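Local coordinates for nonstructural protein 2 (Human rotavirus C, PDB 2GU0) that probably binds single-stranded RNA, hydrolyses nucleoside triphosphates and unwinds RNA helices as a homooctamer, supporting viral genome replication and packaging in viroplasms, at residues V80-L83 with A84-N88; V105-V108 with R109-E112. One frame throughout, in Å; residues are numbered along the deposited sequence.

Interaction 1: V80-L83 with A84-N88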
loop_
_atom_site.group_PDB
_atom_site.type_symbol
_atom_site.label_atom_id
_atom_site.label_comp_id
_atom_site.label_asym_id
_atom_site.label_seq_id
_atom_site.Cartn_x
_atom_site.Cartn_y
_atom_site.Cartn_z
ATOM N N VAL A 80 18.492 12.089 -23.267
ATOM C CA VAL A 80 19.142 11.399 -24.354
ATOM C C VAL A 80 18.229 11.327 -25.583
ATOM O O VAL A 80 18.670 11.552 -26.723
ATOM C CB VAL A 80 19.603 9.997 -23.859
ATOM C CG1 VAL A 80 19.427 8.949 -24.919
ATOM C CG2 VAL A 80 21.060 10.068 -23.443
ATOM N N ASN A 81 16.949 11.042 -25.363
ATOM C CA ASN A 81 16.025 10.952 -26.484
ATOM C C ASN A 81 15.607 12.308 -27.025
ATOM O O ASN A 81 15.354 12.461 -28.210
ATOM C CB ASN A 81 14.812 10.128 -26.095
ATOM C CG ASN A 81 15.086 8.649 -26.182
ATOM O OD1 ASN A 81 15.328 7.990 -25.178
ATOM N ND2 ASN A 81 15.078 8.120 -27.396
ATOM N N LEU A 82 15.536 13.298 -26.150
ATOM C CA LEU A 82 15.177 14.642 -26.557
ATOM C C LEU A 82 16.274 15.146 -27.500
ATOM O O LEU A 82 16.000 15.703 -28.560
ATOM C CB LEU A 82 15.083 15.540 -25.326
ATOM C CG LEU A 82 14.800 17.006 -25.623
ATOM C CD1 LEU A 82 13.391 17.152 -26.164
ATOM C CD2 LEU A 82 14.977 17.814 -24.355
ATOM N N LEU A 83 17.521 14.930 -27.112
ATOM C CA LEU A 83 18.633 15.370 -27.927
ATOM C C LEU A 83 18.660 14.683 -29.294
ATOM O O LEU A 83 18.826 15.345 -30.316
ATOM C CB LEU A 83 19.945 15.154 -27.170
ATOM C CG LEU A 83 20.051 15.998 -25.890
ATOM C CD1 LEU A 83 21.304 15.634 -25.118
ATOM C CD2 LEU A 83 20.057 17.481 -26.247
ATOM N N ALA A 84 18.486 13.367 -29.327
ATOM C CA ALA A 84 18.483 12.652 -30.601
ATOM C C ALA A 84 17.345 13.191 -31.481
ATOM O O ALA A 84 17.575 13.712 -32.567
ATOM C CB ALA A 84 18.319 11.150 -30.369
ATOM N N ASP A 85 16.119 13.063 -31.003
ATOM C CA ASP A 85 14.960 13.563 -31.729
ATOM C C ASP A 85 15.230 14.957 -32.251
ATOM O O ASP A 85 15.066 15.231 -33.434
ATOM C CB ASP A 85 13.752 13.638 -30.807
ATOM C CG ASP A 85 13.210 12.292 -30.462
ATOM O OD1 ASP A 85 13.953 11.301 -30.595
ATOM O OD2 ASP A 85 12.036 12.228 -30.052
ATOM N N THR A 86 15.636 15.845 -31.354
ATOM C CA THR A 86 15.902 17.213 -31.750
ATOM C C THR A 86 16.911 17.248 -32.882
ATOM O O THR A 86 16.571 17.607 -34.001
ATOM C CB THR A 86 16.410 18.039 -30.568
ATOM O OG1 THR A 86 15.397 18.079 -29.556
ATOM C CG2 THR A 86 16.730 19.457 -31.004
ATOM N N LEU A 87 18.143 16.855 -32.604
ATOM C CA LEU A 87 19.167 16.862 -33.630
ATOM C C LEU A 87 18.696 16.287 -34.978
ATOM O O LEU A 87 19.057 16.802 -36.044
ATOM C CB LEU A 87 20.389 16.099 -33.132
ATOM C CG LEU A 87 21.139 16.815 -32.010
ATOM C CD1 LEU A 87 22.294 15.955 -31.549
ATOM C CD2 LEU A 87 21.635 18.169 -32.501
ATOM N N ASN A 88 17.889 15.233 -34.939
ATOM C CA ASN A 88 17.429 14.643 -36.182
ATOM C C ASN A 88 16.590 15.624 -36.980
ATOM O O ASN A 88 16.673 15.667 -38.210
ATOM C CB ASN A 88 16.646 13.353 -35.927
ATOM C CG ASN A 88 17.540 12.210 -35.479
ATOM O OD1 ASN A 88 18.680 12.089 -35.925
ATOM N ND2 ASN A 88 17.022 11.358 -34.604
#

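Interaction 2: V105-V108 with R109-E112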
loop_
_atom_site.group_PDB
_atom_site.type_symbol
_atom_site.label_atom_id
_atom_site.label_comp_id
_atom_site.label_asym_id
_atom_site.label_seq_id
_atom_site.Cartn_x
_atom_site.Cartn_y
_atom_site.Cartn_z
ATOM N N VAL A 105 30.150 21.505 -25.353
ATOM C CA VAL A 105 29.699 21.364 -23.983
ATOM C C VAL A 105 28.257 21.826 -23.948
ATOM O O VAL A 105 27.926 22.897 -24.432
ATOM C CB VAL A 105 30.552 22.194 -23.021
ATOM C CG1 VAL A 105 29.859 22.308 -21.677
ATOM C CG2 VAL A 105 31.908 21.516 -22.845
ATOM N N VAL A 106 27.401 20.992 -23.382
ATOM C CA VAL A 106 25.975 21.254 -23.304
ATOM C C VAL A 106 25.573 21.765 -21.921
ATOM O O VAL A 106 26.266 21.509 -20.935
ATOM C CB VAL A 106 25.220 19.943 -23.662
ATOM C CG1 VAL A 106 23.974 19.796 -22.843
ATOM C CG2 VAL A 106 24.883 19.934 -25.135
ATOM N N GLN A 107 24.469 22.508 -21.857
ATOM C CA GLN A 107 23.971 23.043 -20.599
ATOM C C GLN A 107 23.011 22.034 -19.975
ATOM O O GLN A 107 21.790 22.194 -20.020
ATOM C CB GLN A 107 23.250 24.362 -20.837
ATOM C CG GLN A 107 24.092 25.437 -21.491
ATOM C CD GLN A 107 23.505 26.846 -21.318
ATOM O OE1 GLN A 107 23.818 27.748 -22.097
ATOM N NE2 GLN A 107 22.671 27.041 -20.291
ATOM N N VAL A 108 23.581 20.995 -19.383
ATOM C CA VAL A 108 22.825 19.915 -18.770
ATOM C C VAL A 108 21.670 20.270 -17.843
ATOM O O VAL A 108 20.608 19.662 -17.927
ATOM C CB VAL A 108 23.762 18.973 -18.002
ATOM C CG1 VAL A 108 22.971 17.806 -17.441
ATOM C CG2 VAL A 108 24.876 18.483 -18.924
ATOM N N ARG A 109 21.865 21.234 -16.951
ATOM C CA ARG A 109 20.804 21.590 -16.022
ATOM C C ARG A 109 19.726 22.386 -16.712
ATOM O O ARG A 109 18.553 22.323 -16.335
ATOM C CB ARG A 109 21.369 22.373 -14.845
ATOM C CG ARG A 109 22.421 21.612 -14.063
ATOM C CD ARG A 109 22.704 22.298 -12.750
ATOM N NE ARG A 109 24.051 22.022 -12.266
ATOM C CZ ARG A 109 25.156 22.373 -12.918
ATOM N NH1 ARG A 109 25.079 23.010 -14.091
ATOM N NH2 ARG A 109 26.339 22.090 -12.397
ATOM N N HIS A 110 20.130 23.137 -17.728
ATOM C CA HIS A 110 19.201 23.933 -18.517
ATOM C C HIS A 110 18.322 22.917 -19.272
ATOM O O HIS A 110 17.102 23.007 -19.249
ATOM C CB HIS A 110 20.008 24.843 -19.469
ATOM C CG HIS A 110 19.181 25.717 -20.367
ATOM N ND1 HIS A 110 19.579 26.984 -20.730
ATOM C CD2 HIS A 110 18.044 25.472 -21.062
ATOM C CE1 HIS A 110 18.731 27.482 -21.612
ATOM N NE2 HIS A 110 17.789 26.584 -21.833
ATOM N N LEU A 111 18.941 21.928 -19.909
ATOM C CA LEU A 111 18.177 20.927 -20.652
ATOM C C LEU A 111 17.244 20.167 -19.741
ATOM O O LEU A 111 16.121 19.825 -20.133
ATOM C CB LEU A 111 19.104 19.935 -21.352
ATOM C CG LEU A 111 19.873 20.509 -22.534
ATOM C CD1 LEU A 111 20.895 19.513 -23.011
ATOM C CD2 LEU A 111 18.895 20.861 -23.641
ATOM N N GLU A 112 17.710 19.890 -18.525
ATOM C CA GLU A 112 16.891 19.157 -17.580
ATOM C C GLU A 112 15.636 19.957 -17.303
ATOM O O GLU A 112 14.573 19.388 -17.091
ATOM C CB GLU A 112 17.659 18.874 -16.288
ATOM C CG GLU A 112 16.760 18.554 -15.102
ATOM C CD GLU A 112 17.137 17.282 -14.362
ATOM O OE1 GLU A 112 18.337 16.958 -14.285
ATOM O OE2 GLU A 112 16.227 16.614 -13.832
#

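Interaction 1: V80-L83 with A84-N88
The carbonyl oxygen of Val80 takes the backbone N-H of Ala84 one turn further along helix 74-90, with Val80 O 3.2 Å from Ala84 N. Ala84 CB lies 3.7 Å from Val80 O. Asn81 repeats the alpha-helical pattern through its O atom, which receives Asp85 N at 3.0 Å.

Leu82 is where a side chain joins in. Its carbonyl oxygen accepts two bonds from Thr86, one from the backbone N at 2.8 Å and one from the hydroxyl OG1 at 2.6 Å. The two donors arrive from opposite faces of the carbonyl plane, the hydroxyl 38° out of it. Thr86 reaches back because OG1 stands beside its own backbone N (chi1 -62°), while CG2 takes the position anti to that N. The hydroxyl of a buried threonine is thereby satisfied within its own helix. Leu82 and Thr86 run side by side in the same direction, with Leu82 CD1 4.0 Å from Thr86 OG1. Leu83 O then holds Leu87 N at 2.8 Å, and Leu87 CB and CG lie close to that oxygen.

Around the helix, Leu82 and Leu83 face helix 108-119, Leu82 and Thr86 meet helix 129-139, and Val80, Ala84 and Leu87 lean on strand 18-21 through Pro21 and Trp19.

Interaction 2: V105-V108 with R109-E112
Leu111 N donates to Gln107 O at 2.9 Å. Next to this bond, Val108 O receives Glu112 N at 3.0 Å, and with the two bonds the first turn of helix 108-119 is closed.

The side chain of Gln107 runs on extended beyond CG and brings its amide to the edge of the His110 ring, where NE2 sits near the ring plane, 3.1 Å from ND1. The angle is poor for a hydrogen bond, and the amide stands almost perpendicular to the imidazole, with 84° between their planes. With CG anti to the backbone N (chi1 179°), the His110 ring is carried to where its ND1 comes close to the amide. Nearer the backbone, His110 CB lies 3.6 Å from Gln107 CB.

Gln107 occupies the N-cap position and is also the centre of an inverse gamma turn, marked by a weak bond from Val108 N to Val106 O; the chain thus bends sharply into the helix. Gln107, Val108 and Arg109 at this start belong to the predicted ATP site, and the side chains of Lys185 and Arg224, two other predicted ATP-binding residues, lie about 4 Å from that of His110 and about 6 Å from that of Gln107, respectively.

On the apolar side Leu111 approaches Val106, though the detail of that approach is doubtful, and it also packs on Leu79 of helix 74-90 and on Val136 and Ala139 of helix 129-139. The carboxylate of the buried Glu112 is bound outside the contact, OE1 by Leu176 N and OE2 by Lys175 N and Gln75 NE2.

Overall arrangement
Interaction 1 comes first along the chain and is complete before interaction 2 begins. The former lies within helix 74-90; the latter leads from a loop into helix 108-119, the next helix in sequence. Their centres are 13 Å apart, yet the helices pack directly, with Leu83 CD2 3.9 Å from Leu111 CD1, and helix 129-139 touches both. All four segments belong to the N-terminal part of the protein. Interaction 2 lies nearer the centre of the chain, beside predicted nucleotide-binding residues on strands 182-188 and 222-227 of the C-terminal, HIT-like part, whereas interaction 1 lies further out. Packing between the two helices thus connects the outlying helix 74-90 to the helix start that carries residues of the predicted ATP site.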